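Local coordinates for protein phosphoribosylaminoimidazole carboxylase (Treponema denticola, PDB 5C5D) that catalyses the reversible carboxylation of 5-aminoimidazole ribonucleotide with carbon dioxide to 4-carboxy-5-aminoimidazole ribonucleotide in purine biosynthesis, at residues A33-D38 / K51-L56. The protein carries 1 engineered substitution. Residues are numbered along the deposited sequence; the frame is centred on the assembly and turned at random.
Engineered in segment 33-38: D38 (natural residue Ser).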
loop_
_atom_site.group_PDB
_atom_site.type_symbol
_atom_site.label_atom_id
_atom_site.label_comp_id
_atom_site.label_asym_id
_atom_site.label_seq_id
_atom_site.Cartn_x
_atom_site.Cartn_y
_atom_site.Cartn_z
ATOM N N ALA D 33 7.864 27.820 -22.949
ATOM C CA ALA D 33 8.164 27.021 -24.121
ATOM C C ALA D 33 7.754 25.608 -23.803
ATOM O O ALA D 33 7.931 25.174 -22.687
ATOM C CB ALA D 33 9.630 27.092 -24.449
ATOM N N ILE D 34 7.154 24.921 -24.783
ATOM C CA ILE D 34 6.786 23.518 -24.628
ATOM C C ILE D 34 7.620 22.676 -25.561
ATOM O O ILE D 34 7.673 22.935 -26.764
ATOM C CB ILE D 34 5.317 23.285 -24.930
ATOM C CG1 ILE D 34 4.476 24.044 -23.931
ATOM C CG2 ILE D 34 5.001 21.776 -24.873
ATOM C CD1 ILE D 34 2.985 23.979 -24.200
ATOM N N ARG D 35 8.276 21.677 -24.979
ATOM C CA ARG D 35 9.200 20.818 -25.711
ATOM C C ARG D 35 8.996 19.365 -25.326
ATOM O O ARG D 35 8.462 19.051 -24.264
ATOM C CB ARG D 35 10.650 21.210 -25.451
ATOM C CG ARG D 35 10.995 22.680 -25.729
ATOM C CD ARG D 35 10.869 22.977 -27.208
ATOM N NE ARG D 35 11.758 22.169 -28.037
ATOM C CZ ARG D 35 13.019 22.483 -28.343
ATOM N NH1 ARG D 35 13.577 23.613 -27.921
ATOM N NH2 ARG D 35 13.712 21.677 -29.139
ATOM N N ILE D 36 9.449 18.495 -26.213
ATOM C CA ILE D 36 9.393 17.065 -26.022
ATOM C C ILE D 36 10.777 16.435 -26.112
ATOM O O ILE D 36 11.533 16.698 -27.039
ATOM C CB ILE D 36 8.476 16.414 -27.083
ATOM C CG1 ILE D 36 7.043 16.907 -26.908
ATOM C CG2 ILE D 36 8.469 14.900 -26.943
ATOM C CD1 ILE D 36 6.141 16.576 -28.107
ATOM N N GLY D 37 11.086 15.573 -25.158
ATOM C CA GLY D 37 12.321 14.828 -25.195
ATOM C C GLY D 37 12.383 13.854 -24.051
ATOM O O GLY D 37 11.987 14.177 -22.931
ATOM N N ASP D 38 12.886 12.665 -24.353
ATOM C CA ASP D 38 12.948 11.580 -23.403
ATOM C C ASP D 38 14.366 11.369 -22.898
ATOM O O ASP D 38 15.323 11.357 -23.669
ATOM C CB ASP D 38 12.424 10.293 -24.029
ATOM C CG ASP D 38 12.391 9.156 -23.046
ATOM O OD1 ASP D 38 11.503 9.146 -22.150
ATOM O OD2 ASP D 38 13.294 8.310 -23.118
ATOM N N LYS D 51 21.139 22.887 -23.380
ATOM C CA LYS D 51 22.266 23.817 -23.545
ATOM C C LYS D 51 21.795 25.128 -24.169
ATOM O O LYS D 51 22.281 26.209 -23.823
ATOM C CB LYS D 51 23.387 23.203 -24.383
ATOM C CG LYS D 51 24.176 22.157 -23.622
ATOM C CD LYS D 51 25.353 21.627 -24.441
ATOM C CE LYS D 51 26.104 20.533 -23.700
ATOM N NZ LYS D 51 27.131 19.902 -24.596
ATOM N N GLU D 52 20.858 25.037 -25.104
ATOM C CA GLU D 52 20.334 26.240 -25.745
ATOM C C GLU D 52 19.592 27.133 -24.733
ATOM O O GLU D 52 19.841 28.344 -24.686
ATOM C CB GLU D 52 19.402 25.874 -26.902
ATOM C CG GLU D 52 20.139 25.298 -28.107
ATOM C CD GLU D 52 19.227 24.580 -29.085
ATOM O OE1 GLU D 52 18.004 24.520 -28.846
ATOM O OE2 GLU D 52 19.743 24.069 -30.098
ATOM N N TYR D 53 18.711 26.552 -23.918
ATOM C CA TYR D 53 17.950 27.342 -22.932
ATOM C C TYR D 53 18.870 27.873 -21.827
ATOM O O TYR D 53 18.718 29.011 -21.371
ATOM C CB TYR D 53 16.801 26.532 -22.304
ATOM C CG TYR D 53 15.673 26.308 -23.296
ATOM C CD1 TYR D 53 14.929 27.379 -23.775
ATOM C CD2 TYR D 53 15.367 25.042 -23.738
ATOM C CE1 TYR D 53 13.894 27.186 -24.681
ATOM C CE2 TYR D 53 14.315 24.825 -24.635
ATOM C CZ TYR D 53 13.601 25.902 -25.106
ATOM O OH TYR D 53 12.586 25.702 -26.003
ATOM N N GLU D 54 19.851 27.076 -21.437
ATOM C CA GLU D 54 20.754 27.458 -20.339
ATOM C C GLU D 54 21.624 28.671 -20.665
ATOM O O GLU D 54 22.038 29.417 -19.759
ATOM C CB GLU D 54 21.632 26.269 -19.951
ATOM C CG GLU D 54 20.928 25.260 -19.055
ATOM C CD GLU D 54 20.626 25.816 -17.693
ATOM O OE1 GLU D 54 21.554 25.853 -16.849
ATOM O OE2 GLU D 54 19.464 26.232 -17.472
ATOM N N ALA D 55 21.901 28.859 -21.950
ATOM C CA ALA D 55 22.707 29.960 -22.449
ATOM C C ALA D 55 21.942 31.300 -22.458
ATOM O O ALA D 55 22.532 32.368 -22.648
ATOM C CB ALA D 55 23.200 29.616 -23.839
ATOM N N LEU D 56 20.633 31.263 -22.226
ATOM C CA LEU D 56 19.860 32.509 -22.218
ATOM C C LEU D 56 20.041 33.285 -20.900
ATOM O O LEU D 56 19.859 32.743 -19.817
ATOM C CB LEU D 56 18.375 32.214 -22.442
ATOM C CG LEU D 56 18.023 31.386 -23.689
ATOM C CD1 LEU D 56 16.542 31.086 -23.692
ATOM C CD2 LEU D 56 18.404 32.060 -24.985
HETATM O O HOH W 1 16.577 21.963 -29.826
#
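Y53 reaches from helix 43-54 to strand 31-36, and its phenol oxygen meets both A33 and R35, whose side chains lie on the same face of the strand. The tight part of the contact converges on that oxygen. NH1 of R35 donates to OH of Y53 at 3.0 Å with an N-H...O angle of 161°, and the acceptor lies within 4° of the guanidinium plane, so the bond is nearly straight and made at the edge of the group. The ring itself is steeply tilted, its plane 63° from that of the guanidinium, which excludes a parallel stack. Van der Waals contacts of carbon with the hydroxyl fill in around the bond: CG of R35 is 3.4 Å from OH of Y53, and CB of A33 lies 3.6 Å from the same OH. The apolar contact is that of A33 CB with Y53 CZ, at 4.2 Å. Bends at chi2 and chi3 fold the arginine back, bringing both its CG and its NH1 to the phenol.

Toward E52 the packing is looser and mediated by solvent. OE1 of E52 stays 4.6 Å from NH1 of R35, too far for a direct salt bridge; instead a water accepts from NH2 of R35 at 3.0 Å and donates to OE1 of E52 at 3.1 Å. The direct ionic partner of NH2 is D154 of a second subunit, so the arginine ties this intrachain contact to the subunit interface.

The small interface, 152 Å² in all, joins the second strand of a flavodoxin-like parallel sheet (order 2-1-3-4-5) to the helix following it. D38, an engineered residue at a substrate-binding position, lies beyond the strand's end and takes no part. Y53 also packs on I6 of strand 4-9 and Y62 of strand 60-65, so its side chain reaches across from 31-36, the outermost strand within the chain, to both of these.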